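Local coordinates for protein transaminase (Arthrobacter sp., PDB 5G2Q) that probably catalyses the pyridoxal-phosphate-dependent transfer of an amino group between an amine or amino acid and a carbonyl compound, as class-III aminotransferases do, at residues R144-H149 and T159-F164; T236-G241 and W266-V271; Q240-T245 and T440-A445; I293-K298 and G308-S313. All coordinates share one frame; numbering follows the deposited sequence.

Contact 1 of 4, residues R144-H149 and T159-F164; sequences REHDYH and TRLRSF. With PDA (2-[(3-hydroxy-2-methyl-5-phosphonooxymethyl-pyridin-4-ylmethyl)-amino]-propionic acid), chain R.
Two loops, R144-H149 and T159-F164, meet through two backbone bonds: a fairly straight one from R160 N to D147 O (2.9 Å, 160°) and a weak one from H146 N to R160 O. A type II turn (R144 to D147) shapes the first loop, a type I turn (L161 to F164) the second. T159 OG1 takes the amide hydrogen of H149 N at 2.8 Å, fastening the residue next to the ligand. With CG anti to the backbone nitrogen (chi1 -176°), the Y148 ring reaches across to the second loop. There its CD1 lies 3.3 Å from T159 CG2. Its CE1 packs 3.7 Å from F164 CB, and the edge of the F164 ring points at the Y148 face in an offset edge-to-face pair. A water joins Y148 OH to F164 O. The CD2-CE2 side of the ring is turned to the pyridoxyl-alanine ligand PDA; ligand C4A lies near its plane and C4 4.0 Å from CD2. Losing the ring of Y148 to an alanine is likely to open a gap beside the ligand and leave T159 CG2 and F164 without their partner. L161 CD2 packs on H146 CB at 3.8 Å, while the guanidinium of R160 turns to N225 and Y226 of the second subunit. The arrangement fits the cofactor site of class-III aminotransferases, in which an aromatic residue followed by histidine borders one pyridine face.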
# COMPACT_ATOMS: atom_id res chain seq x y z
N ARG F 144 8.68 -13.01 10.42
CA ARG F 144 8.08 -14.35 10.47
C ARG F 144 6.70 -14.43 11.10
O ARG F 144 6.33 -13.63 11.98
CB ARG F 144 8.99 -15.38 11.14
CG ARG F 144 10.30 -15.67 10.44
CD ARG F 144 11.33 -14.68 10.93
NE ARG F 144 11.13 -14.38 12.35
CZ ARG F 144 11.63 -15.11 13.34
NH1 ARG F 144 12.38 -16.18 13.06
NH2 ARG F 144 11.38 -14.77 14.59
N GLU F 145 5.93 -15.41 10.63
CA GLU F 145 4.74 -15.90 11.34
C GLU F 145 4.92 -15.92 12.91
O GLU F 145 5.95 -16.39 13.42
CB GLU F 145 4.33 -17.28 10.75
CG GLU F 145 3.38 -18.15 11.56
CD GLU F 145 3.07 -19.46 10.86
OE1 GLU F 145 4.01 -20.06 10.25
OE2 GLU F 145 1.87 -19.86 10.91
N HIS F 146 3.93 -15.37 13.63
CA HIS F 146 3.95 -15.21 15.10
C HIS F 146 5.02 -14.31 15.71
O HIS F 146 5.16 -14.27 16.95
CB HIS F 146 3.87 -16.56 15.86
CG HIS F 146 2.82 -17.48 15.32
ND1 HIS F 146 3.08 -18.80 14.99
CD2 HIS F 146 1.52 -17.26 15.02
CE1 HIS F 146 1.97 -19.35 14.52
NE2 HIS F 146 1.01 -18.45 14.54
N ASP F 147 5.79 -13.60 14.88
CA ASP F 147 6.70 -12.60 15.44
C ASP F 147 5.90 -11.46 16.07
O ASP F 147 4.80 -11.17 15.65
CB ASP F 147 7.60 -11.99 14.36
CG ASP F 147 8.92 -12.73 14.18
OD1 ASP F 147 9.07 -13.93 14.57
OD2 ASP F 147 9.82 -12.09 13.58
N TYR F 148 6.48 -10.84 17.08
CA TYR F 148 5.96 -9.60 17.64
C TYR F 148 7.18 -8.66 17.66
O TYR F 148 8.25 -9.04 18.11
CB TYR F 148 5.33 -9.80 19.06
CG TYR F 148 4.70 -8.51 19.58
CD1 TYR F 148 3.46 -8.10 19.10
CD2 TYR F 148 5.38 -7.66 20.48
CE1 TYR F 148 2.88 -6.91 19.51
CE2 TYR F 148 4.81 -6.46 20.91
CZ TYR F 148 3.55 -6.09 20.42
OH TYR F 148 2.91 -4.90 20.79
N HIS F 149 7.05 -7.47 17.11
CA HIS F 149 8.19 -6.58 16.98
C HIS F 149 7.75 -5.22 17.42
O HIS F 149 8.53 -4.28 17.37
CB HIS F 149 8.71 -6.54 15.53
CG HIS F 149 9.34 -7.82 15.08
ND1 HIS F 149 10.53 -8.29 15.59
CD2 HIS F 149 8.92 -8.75 14.20
CE1 HIS F 149 10.84 -9.44 15.01
NE2 HIS F 149 9.88 -9.73 14.15
N THR F 159 4.79 -7.42 12.68
CA THR F 159 4.18 -8.21 13.71
C THR F 159 3.09 -9.11 13.11
O THR F 159 2.14 -8.62 12.48
CB THR F 159 3.67 -7.33 14.89
OG1 THR F 159 4.79 -6.78 15.61
CG2 THR F 159 2.78 -8.10 15.82
N ARG F 160 3.22 -10.42 13.35
CA ARG F 160 2.35 -11.41 12.71
C ARG F 160 1.60 -12.25 13.75
O ARG F 160 1.67 -13.47 13.78
CB ARG F 160 3.14 -12.24 11.69
CG ARG F 160 3.79 -11.43 10.54
CD ARG F 160 2.78 -10.72 9.63
NE ARG F 160 1.52 -11.45 9.59
CZ ARG F 160 0.31 -10.88 9.68
NH1 ARG F 160 0.20 -9.56 9.75
NH2 ARG F 160 -0.78 -11.65 9.68
N LEU F 161 0.91 -11.54 14.64
CA LEU F 161 0.05 -12.10 15.66
C LEU F 161 -1.23 -11.31 15.52
O LEU F 161 -1.25 -10.12 15.75
CB LEU F 161 0.68 -11.92 17.09
CG LEU F 161 1.76 -12.89 17.63
CD1 LEU F 161 2.25 -12.57 19.04
CD2 LEU F 161 1.29 -14.34 17.64
N ARG F 162 -2.32 -11.95 15.16
CA ARG F 162 -3.55 -11.22 14.92
C ARG F 162 -4.17 -10.90 16.27
O ARG F 162 -5.16 -10.17 16.36
CB ARG F 162 -4.52 -12.06 14.04
CG ARG F 162 -4.79 -13.46 14.60
CD ARG F 162 -5.52 -14.38 13.64
NE ARG F 162 -6.87 -13.94 13.29
CZ ARG F 162 -7.98 -14.40 13.84
NH1 ARG F 162 -7.92 -15.32 14.80
NH2 ARG F 162 -9.15 -13.93 13.45
N SER F 163 -3.59 -11.48 17.33
CA SER F 163 -3.99 -11.20 18.72
C SER F 163 -3.29 -10.01 19.35
O SER F 163 -3.57 -9.68 20.52
CB SER F 163 -3.71 -12.42 19.62
OG SER F 163 -2.33 -12.76 19.61
N PHE F 164 -2.35 -9.39 18.64
CA PHE F 164 -1.59 -8.25 19.23
C PHE F 164 -1.33 -7.09 18.24
O PHE F 164 -0.39 -6.33 18.45
CB PHE F 164 -0.27 -8.72 19.87
CG PHE F 164 -0.44 -9.43 21.20
CD1 PHE F 164 -0.69 -10.81 21.26
CD2 PHE F 164 -0.33 -8.73 22.38
CE1 PHE F 164 -0.84 -11.45 22.49
CE2 PHE F 164 -0.47 -9.36 23.62
CZ PHE F 164 -0.73 -10.71 23.67
N PDA R . 6.97 -6.80 23.84
N1 PDA R . 10.33 -6.33 20.02
C2 PDA R . 10.14 -7.38 20.83
C2A PDA R . 10.86 -8.66 20.49
C3 PDA R . 9.23 -7.24 22.01
O3A PDA R . 9.04 -8.29 22.87
C4 PDA R . 8.62 -6.00 22.24
C4A PDA R . 7.71 -5.84 23.41
C5 PDA R . 8.87 -4.95 21.34
C5A PDA R . 8.25 -3.57 21.47
OP4 PDA R . 8.77 -2.89 22.61
P PDA R . 7.87 -1.80 23.39
OP1 PDA R . 7.54 -0.61 22.44
OP2 PDA R . 8.66 -1.21 24.56
OP3 PDA R . 6.62 -2.47 23.85
C6 PDA R . 9.73 -5.14 20.26
CA PDA R . 6.06 -6.69 25.00
CB PDA R . 4.85 -5.79 24.71
C PDA R . 5.65 -7.98 25.69
O PDA R . 4.44 -8.16 26.01
OXT PDA R . 6.52 -8.84 25.96
O HOH W 1 0.39 -4.35 20.73

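Contact 2 of 4, residues T236-G241 and W266-V271; sequences TEVSQG and WISDEV. With PDA (2-[(3-hydroxy-2-methyl-5-phosphonooxymethyl-pyridin-4-ylmethyl)-amino]-propionic acid), chain R.
T236 and S268 form a parallel bridge, CA to CA 5.3 Å, between neighbouring strands of the central mixed sheet, the core of the fold-type I pyridoxal-phosphate enzymes. Two backbone bonds document the pairing: T236 N gives its hydrogen to I267 O at 2.9 Å, and D269 N gives one to T236 O at 2.7 Å. Both donors lie nearly in line with the C=O they meet. D269, at the strand end, can be followed outward. Its CB sits 3.2 Å from T236 O, against the partner strand. From there a chi1 of -176° swings CG away from the residue's own nitrogen and carries the carboxylate out past the strand toward the pyridine ring of PDA. OD1 accepts from V271 N at 3.2 Å, an Asx turn, and is also bonded to T295 OG1, so the group is fixed in rotation. OD2 ends 2.8 Å from ligand N1 and has H149 as a second partner. This is where the family places the aspartate that faces the pyridine nitrogen and probably stabilises positive charge there. Were D269 an alanine, that nitrogen and H149 would probably be left without their carboxylate mate and the V271 amide without its turn. E237 OE1 approaches the ligand methyl C2A while accepting from G241 N, and its OE2 is bonded to Y148 N. V238 CG2 packs against the bonded pair S268 OG and E270 OE2; E270 OE1 is bonded to T273. Further from the ligand, W266 NE1 points at T236 OG1 over 2.8 Å and 165°, the hydroxyl oxygen lying in the indole plane.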
# COMPACT_ATOMS: atom_id res chain seq x y z
N THR F 236 14.22 -10.81 12.92
CA THR F 236 13.81 -12.00 13.66
C THR F 236 13.84 -11.79 15.15
O THR F 236 14.42 -10.84 15.61
CB THR F 236 14.69 -13.24 13.37
OG1 THR F 236 16.03 -13.00 13.82
CG2 THR F 236 14.67 -13.60 11.89
N GLU F 237 13.17 -12.67 15.89
CA GLU F 237 13.43 -12.81 17.31
C GLU F 237 14.21 -14.12 17.39
O GLU F 237 13.85 -15.09 16.76
CB GLU F 237 12.12 -12.92 18.14
CG GLU F 237 11.03 -11.88 17.87
CD GLU F 237 9.74 -12.11 18.69
OE1 GLU F 237 9.75 -11.88 19.93
OE2 GLU F 237 8.70 -12.49 18.09
N VAL F 238 15.31 -14.13 18.12
CA VAL F 238 16.03 -15.37 18.38
C VAL F 238 15.06 -16.38 18.99
O VAL F 238 15.06 -17.59 18.65
CB VAL F 238 17.21 -15.09 19.33
CG1 VAL F 238 18.04 -16.33 19.58
CG2 VAL F 238 18.08 -13.98 18.74
N SER F 239 14.20 -15.88 19.87
CA SER F 239 13.26 -16.71 20.61
C SER F 239 12.02 -15.88 20.62
O SER F 239 12.09 -14.76 21.06
CB SER F 239 13.75 -16.94 22.06
OG SER F 239 12.70 -17.47 22.87
N GLN F 240 10.91 -16.38 20.09
CA GLN F 240 9.72 -15.54 20.00
C GLN F 240 9.17 -15.28 21.39
O GLN F 240 8.89 -16.22 22.16
CB GLN F 240 8.68 -16.16 19.09
CG GLN F 240 9.04 -16.17 17.61
CD GLN F 240 8.00 -16.88 16.76
OE1 GLN F 240 7.51 -17.94 17.14
NE2 GLN F 240 7.66 -16.31 15.62
N GLY F 241 9.00 -14.02 21.72
CA GLY F 241 8.69 -13.67 23.11
C GLY F 241 7.22 -13.83 23.39
O GLY F 241 6.79 -14.76 24.09
N TRP F 266 20.59 -8.80 8.32
CA TRP F 266 19.86 -9.50 9.35
C TRP F 266 19.69 -8.60 10.51
O TRP F 266 20.68 -8.09 11.07
CB TRP F 266 20.51 -10.85 9.73
CG TRP F 266 19.86 -11.49 10.95
CD1 TRP F 266 18.53 -11.52 11.26
CD2 TRP F 266 20.53 -12.16 12.02
NE1 TRP F 266 18.33 -12.16 12.45
CE2 TRP F 266 19.54 -12.56 12.95
CE3 TRP F 266 21.86 -12.46 12.29
CZ2 TRP F 266 19.85 -13.25 14.13
CZ3 TRP F 266 22.16 -13.14 13.47
CH2 TRP F 266 21.16 -13.54 14.36
N ILE F 267 18.44 -8.35 10.88
CA ILE F 267 18.14 -7.60 12.10
C ILE F 267 17.76 -8.62 13.21
O ILE F 267 16.78 -9.36 13.06
CB ILE F 267 17.00 -6.58 11.91
CG1 ILE F 267 17.32 -5.58 10.81
CG2 ILE F 267 16.65 -5.89 13.22
CD1 ILE F 267 16.11 -4.81 10.32
N SER F 268 18.53 -8.68 14.29
CA SER F 268 18.14 -9.45 15.48
C SER F 268 17.33 -8.55 16.40
O SER F 268 17.87 -7.62 17.01
CB SER F 268 19.37 -10.03 16.21
OG SER F 268 18.98 -10.87 17.26
N ASP F 269 16.02 -8.79 16.49
CA ASP F 269 15.22 -8.05 17.45
C ASP F 269 15.47 -8.53 18.90
O ASP F 269 14.91 -9.53 19.36
CB ASP F 269 13.74 -8.09 17.06
CG ASP F 269 12.87 -7.26 17.97
OD1 ASP F 269 13.40 -6.75 19.00
OD2 ASP F 269 11.67 -7.11 17.66
N GLU F 270 16.35 -7.84 19.62
CA GLU F 270 16.80 -8.29 20.92
C GLU F 270 16.11 -7.55 22.07
O GLU F 270 16.61 -7.53 23.22
CB GLU F 270 18.33 -8.18 21.03
CG GLU F 270 19.13 -9.13 20.13
CD GLU F 270 19.26 -10.55 20.71
OE1 GLU F 270 18.88 -10.77 21.89
OE2 GLU F 270 19.74 -11.45 19.97
N VAL F 271 14.94 -6.97 21.78
CA VAL F 271 14.24 -6.21 22.83
C VAL F 271 13.93 -7.06 24.07
O VAL F 271 14.17 -6.65 25.19
CB VAL F 271 12.95 -5.54 22.31
CG1 VAL F 271 12.14 -5.00 23.51
CG2 VAL F 271 13.26 -4.43 21.29
N PDA R . 6.97 -6.80 23.84
N1 PDA R . 10.33 -6.33 20.02
C2 PDA R . 10.14 -7.38 20.83
C2A PDA R . 10.86 -8.66 20.49
C3 PDA R . 9.23 -7.24 22.01
O3A PDA R . 9.04 -8.29 22.87
C4 PDA R . 8.62 -6.00 22.24
C4A PDA R . 7.71 -5.84 23.41
C5 PDA R . 8.87 -4.95 21.34
C5A PDA R . 8.25 -3.57 21.47
OP4 PDA R . 8.77 -2.89 22.61
P PDA R . 7.87 -1.80 23.39
OP1 PDA R . 7.54 -0.61 22.44
OP2 PDA R . 8.66 -1.21 24.56
OP3 PDA R . 6.62 -2.47 23.85
C6 PDA R . 9.73 -5.14 20.26
CA PDA R . 6.06 -6.69 25.00
CB PDA R . 4.85 -5.79 24.71
C PDA R . 5.65 -7.98 25.69
O PDA R . 4.44 -8.16 26.01
OXT PDA R . 6.52 -8.84 25.96

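Contact 3 of 4, residues Q240-T245 and T440-A445; sequences QGVGST and TMRIGA. With PDA (2-[(3-hydroxy-2-methyl-5-phosphonooxymethyl-pyridin-4-ylmethyl)-amino]-propionic acid), chain R.
G241 O stands over one face of the R442 guanidinium, about 4.1 Å above its plane and offset toward the rim, without a hydrogen bond to it, and V242 CA lies over that face too. The edge of the same group is given to the carboxylate of PDA. R442 NH1 bonds to ligand OXT at 2.9 Å with an N-H...O angle of 152°. R442 NH2 reaches the same OXT at 3.1 Å and, more weakly, the other oxygen O. OXT is thus gripped by two nitrogens of one arginine. The side chain leaves its strand fully extended at chi1 (-176°), then bends at the next two torsions to turn the guanidinium into the site. On the way its CG passes 3.7 Å from G241 O, and S244 OG sits at the same distance from R442 CB. V242 CG2 adds an apolar flank, 3.8 Å from OXT. At the start of the strand T440 CG2 packs on S244 CB (3.8 Å), while T440 OG1 is bonded to D391 and S244 O to R406. T245 OG1 donates to Q240 OE1 within the loop. Between the two segments themselves the meeting is by van der Waals contact, and the polar work is directed at the ligand. This chemistry is consistent with R442 recognising the carboxylate of an amino-acid substrate, as it does the alanine part of PDA.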
# COMPACT_ATOMS: atom_id res chain seq x y z
N GLN F 240 10.91 -16.38 20.09
CA GLN F 240 9.72 -15.54 20.00
C GLN F 240 9.17 -15.28 21.39
O GLN F 240 8.89 -16.22 22.16
CB GLN F 240 8.68 -16.16 19.09
CG GLN F 240 9.04 -16.17 17.61
CD GLN F 240 8.00 -16.88 16.76
OE1 GLN F 240 7.51 -17.94 17.14
NE2 GLN F 240 7.66 -16.31 15.62
N GLY F 241 9.00 -14.02 21.72
CA GLY F 241 8.69 -13.67 23.11
C GLY F 241 7.22 -13.83 23.39
O GLY F 241 6.79 -14.76 24.09
N VAL F 242 6.46 -12.92 22.79
CA VAL F 242 5.03 -12.90 22.95
C VAL F 242 4.49 -14.18 22.30
O VAL F 242 3.71 -14.91 22.90
CB VAL F 242 4.42 -11.62 22.37
CG1 VAL F 242 3.00 -11.44 22.86
CG2 VAL F 242 5.29 -10.39 22.74
N GLY F 243 4.97 -14.49 21.10
CA GLY F 243 4.61 -15.73 20.42
C GLY F 243 4.99 -17.04 21.11
O GLY F 243 4.40 -18.11 20.82
N SER F 244 6.00 -16.95 21.97
CA SER F 244 6.31 -18.01 22.94
C SER F 244 6.86 -19.27 22.29
O SER F 244 6.27 -20.33 22.36
CB SER F 244 5.08 -18.30 23.81
OG SER F 244 4.73 -17.19 24.63
N THR F 245 8.01 -19.15 21.62
CA THR F 245 8.65 -20.31 20.99
C THR F 245 10.17 -20.31 21.21
O THR F 245 10.78 -19.26 21.49
CB THR F 245 8.39 -20.42 19.46
OG1 THR F 245 9.03 -19.33 18.78
CG2 THR F 245 6.91 -20.45 19.11
N THR F 440 0.53 -22.03 25.85
CA THR F 440 1.97 -21.98 26.11
C THR F 440 2.28 -20.98 27.20
O THR F 440 1.88 -19.84 27.11
CB THR F 440 2.75 -21.52 24.86
OG1 THR F 440 2.27 -22.18 23.69
CG2 THR F 440 4.25 -21.79 25.02
N MET F 441 3.05 -21.38 28.21
CA MET F 441 3.45 -20.47 29.27
C MET F 441 4.72 -19.74 28.87
O MET F 441 5.58 -20.34 28.24
CB MET F 441 3.72 -21.24 30.55
CG MET F 441 2.64 -22.25 30.86
SD MET F 441 2.40 -22.39 32.63
CE MET F 441 3.61 -21.21 33.24
N ARG F 442 4.80 -18.45 29.22
CA ARG F 442 5.99 -17.61 29.01
C ARG F 442 6.51 -17.16 30.38
O ARG F 442 6.03 -16.15 30.93
CB ARG F 442 5.67 -16.40 28.11
CG ARG F 442 6.84 -15.49 27.74
CD ARG F 442 6.73 -14.06 28.33
NE ARG F 442 5.67 -13.21 27.75
CZ ARG F 442 5.85 -11.97 27.27
NH1 ARG F 442 7.04 -11.41 27.30
NH2 ARG F 442 4.83 -11.28 26.77
N ILE F 443 7.49 -17.88 30.90
CA ILE F 443 8.01 -17.69 32.28
C ILE F 443 9.26 -16.85 32.29
O ILE F 443 10.23 -17.14 31.60
CB ILE F 443 8.37 -19.05 32.93
CG1 ILE F 443 7.19 -20.04 32.82
CG2 ILE F 443 8.86 -18.85 34.36
CD1 ILE F 443 7.46 -21.43 33.37
N GLY F 444 9.25 -15.79 33.09
CA GLY F 444 10.46 -15.01 33.33
C GLY F 444 10.49 -14.40 34.72
O GLY F 444 9.45 -14.08 35.28
N ALA F 445 11.69 -14.27 35.28
CA ALA F 445 11.90 -13.51 36.51
C ALA F 445 13.13 -12.61 36.32
O ALA F 445 13.74 -12.59 35.26
CB ALA F 445 12.05 -14.45 37.72
N PDA R . 6.97 -6.80 23.84
N1 PDA R . 10.33 -6.33 20.02
C2 PDA R . 10.14 -7.38 20.83
C2A PDA R . 10.86 -8.66 20.49
C3 PDA R . 9.23 -7.24 22.01
O3A PDA R . 9.04 -8.29 22.87
C4 PDA R . 8.62 -6.00 22.24
C4A PDA R . 7.71 -5.84 23.41
C5 PDA R . 8.87 -4.95 21.34
C5A PDA R . 8.25 -3.57 21.47
OP4 PDA R . 8.77 -2.89 22.61
P PDA R . 7.87 -1.80 23.39
OP1 PDA R . 7.54 -0.61 22.44
OP2 PDA R . 8.66 -1.21 24.56
OP3 PDA R . 6.62 -2.47 23.85
C6 PDA R . 9.73 -5.14 20.26
CA PDA R . 6.06 -6.69 25.00
CB PDA R . 4.85 -5.79 24.71
C PDA R . 5.65 -7.98 25.69
O PDA R . 4.44 -8.16 26.01
OXT PDA R . 6.52 -8.84 25.96

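Contact 4 of 4, residues I293-K298 and G308-S313. With PDA (2-[(3-hydroxy-2-methyl-5-phosphonooxymethyl-pyridin-4-ylmethyl)-amino]-propionic acid), chain R.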
# COMPACT_ATOMS: atom_id res chain seq x y z
N ILE F 293 22.21 -5.56 12.53
CA ILE F 293 21.53 -4.55 13.35
C ILE F 293 20.85 -5.26 14.52
O ILE F 293 20.30 -6.34 14.33
CB ILE F 293 20.43 -3.82 12.56
CG1 ILE F 293 21.00 -2.88 11.47
CG2 ILE F 293 19.57 -2.97 13.49
CD1 ILE F 293 20.03 -2.61 10.33
N ILE F 294 20.89 -4.66 15.72
CA ILE F 294 20.18 -5.18 16.92
C ILE F 294 19.15 -4.13 17.36
O ILE F 294 19.47 -2.92 17.37
CB ILE F 294 21.19 -5.40 18.08
CG1 ILE F 294 22.07 -6.63 17.88
CG2 ILE F 294 20.52 -5.43 19.46
CD1 ILE F 294 23.30 -6.58 18.79
N THR F 295 17.95 -4.55 17.74
CA THR F 295 17.00 -3.62 18.38
C THR F 295 16.91 -3.94 19.86
O THR F 295 16.94 -5.09 20.24
CB THR F 295 15.60 -3.67 17.74
OG1 THR F 295 15.11 -5.01 17.71
CG2 THR F 295 15.64 -3.17 16.32
N MET F 296 16.82 -2.91 20.70
CA MET F 296 16.91 -3.04 22.15
C MET F 296 15.86 -2.23 22.91
O MET F 296 15.35 -1.22 22.41
CB MET F 296 18.25 -2.54 22.65
CG MET F 296 19.43 -3.44 22.37
SD MET F 296 20.84 -2.37 22.57
CE MET F 296 22.17 -3.57 22.45
N GLY F 297 15.60 -2.67 24.15
CA GLY F 297 14.52 -2.14 24.99
C GLY F 297 14.45 -2.96 26.28
O GLY F 297 15.45 -3.58 26.67
N LYS F 298 13.31 -2.93 26.94
CA LYS F 298 13.10 -3.67 28.18
C LYS F 298 14.33 -3.73 29.13
O LYS F 298 14.59 -2.85 29.95
CB LYS F 298 12.65 -5.10 27.80
CG LYS F 298 11.24 -5.19 27.25
CD LYS F 298 10.90 -6.61 26.82
CE LYS F 298 9.67 -6.73 25.93
NZ LYS F 298 8.44 -6.18 26.58
N GLY F 308 14.82 2.90 24.64
CA GLY F 308 14.95 1.97 23.49
C GLY F 308 16.30 2.16 22.82
O GLY F 308 16.96 3.20 23.02
N ALA F 309 16.72 1.19 22.02
CA ALA F 309 17.97 1.39 21.27
C ALA F 309 18.09 0.60 19.98
O ALA F 309 17.45 -0.41 19.80
CB ALA F 309 19.17 1.10 22.17
N VAL F 310 18.95 1.08 19.09
CA VAL F 310 19.37 0.30 17.93
C VAL F 310 20.90 0.35 17.79
O VAL F 310 21.48 1.44 17.74
CB VAL F 310 18.66 0.79 16.62
CG1 VAL F 310 19.30 2.07 16.13
CG2 VAL F 310 18.80 -0.23 15.53
N VAL F 311 21.54 -0.83 17.74
CA VAL F 311 22.96 -0.98 17.37
C VAL F 311 23.10 -1.44 15.90
O VAL F 311 22.48 -2.43 15.48
CB VAL F 311 23.73 -1.98 18.27
CG1 VAL F 311 25.16 -2.14 17.77
CG2 VAL F 311 23.75 -1.54 19.73
N VAL F 312 23.94 -0.72 15.15
CA VAL F 312 24.16 -0.99 13.73
C VAL F 312 25.63 -1.29 13.48
O VAL F 312 26.50 -0.80 14.19
CB VAL F 312 23.77 0.23 12.88
CG1 VAL F 312 22.27 0.43 12.96
CG2 VAL F 312 24.52 1.47 13.39
N SER F 313 25.91 -2.08 12.45
CA SER F 313 27.29 -2.45 12.10
C SER F 313 28.16 -1.27 11.70
O SER F 313 27.66 -0.24 11.21
CB SER F 313 27.29 -3.48 10.96
OG SER F 313 26.87 -2.91 9.74
N PDA R . 6.97 -6.80 23.84
N1 PDA R . 10.33 -6.33 20.02
C2 PDA R . 10.14 -7.38 20.83
C2A PDA R . 10.86 -8.66 20.49
C3 PDA R . 9.23 -7.24 22.01
O3A PDA R . 9.04 -8.29 22.87
C4 PDA R . 8.62 -6.00 22.24
C4A PDA R . 7.71 -5.84 23.41
C5 PDA R . 8.87 -4.95 21.34
C5A PDA R . 8.25 -3.57 21.47
OP4 PDA R . 8.77 -2.89 22.61
P PDA R . 7.87 -1.80 23.39
OP1 PDA R . 7.54 -0.61 22.44
OP2 PDA R . 8.66 -1.21 24.56
OP3 PDA R . 6.62 -2.47 23.85
C6 PDA R . 9.73 -5.14 20.26
CA PDA R . 6.06 -6.69 25.00
CB PDA R . 4.85 -5.79 24.71
C PDA R . 5.65 -7.98 25.69
O PDA R . 4.44 -8.16 26.01
OXT PDA R . 6.52 -8.84 25.96
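I294 and V311 are a hydrogen-bonded pair in an antiparallel beta hairpin, strands 293-296 and 308-313, whose axes run 4.5 Å apart at 170°. The hairpin belongs to the central mixed sheet. The register is held by two reciprocal pairs of backbone bonds, I294 with V311 and M296 with A309, the I294 N to V311 O bond being 2.7 Å long and in the carbonyl plane. Packing is tight on both sides of the sheet. On the face that meets A128 of helix 121-136, I293 CG2 presses on V310 CG2 at 3.5 Å, and I293 CG1 lies alongside V312 CG1. On the face that meets I101 of helix 92-105, the chain of M296, extended beyond CG, runs across A309 so that its CE reaches V311 CG2 at 3.7 Å. M296 CB and A309 CB stand 3.8 Å apart. The looser part is elsewhere: T295 CG2 comes no nearer to V310 CG2 than 4.4 Å, and its polar partner, D269, lies outside the hairpin. Where the strands pass into the connecting loop, two glycines face each other, G297 CA to G308 CA at 4.4 Å, without side chains to interlock. This looseness is not solvent exposure: every touching residue is buried. Just beyond, K298, probably the Schiff-base lysine of the family, is bonded to L59 O and to T330 OG1 of the third subunit, and its NZ lies 2.9 Å from ligand CA.

All four contacts surround one PDA molecule. Contacts 1 and 2 supply opposite faces of its pyridine ring, through Y148 and V271, and join directly where H149 ND1 meets D269 OD2 at 2.6 Å, a probable hydrogen bond. Q240, shared by contacts 2 and 3, ties the loop to contact 1: its NE2 lies 2.8 Å from E145 O. Y148 CD2 also packs on V242 CG2 at 3.5 Å, linking ring face and carboxylate pocket. Contact 4 extends the sheet of contact 2, S268 N to I293 O being 2.9 Å. Contacts 3 and 4, centres about 21 Å apart, do not touch; R442 and K298 meet the ligand separately.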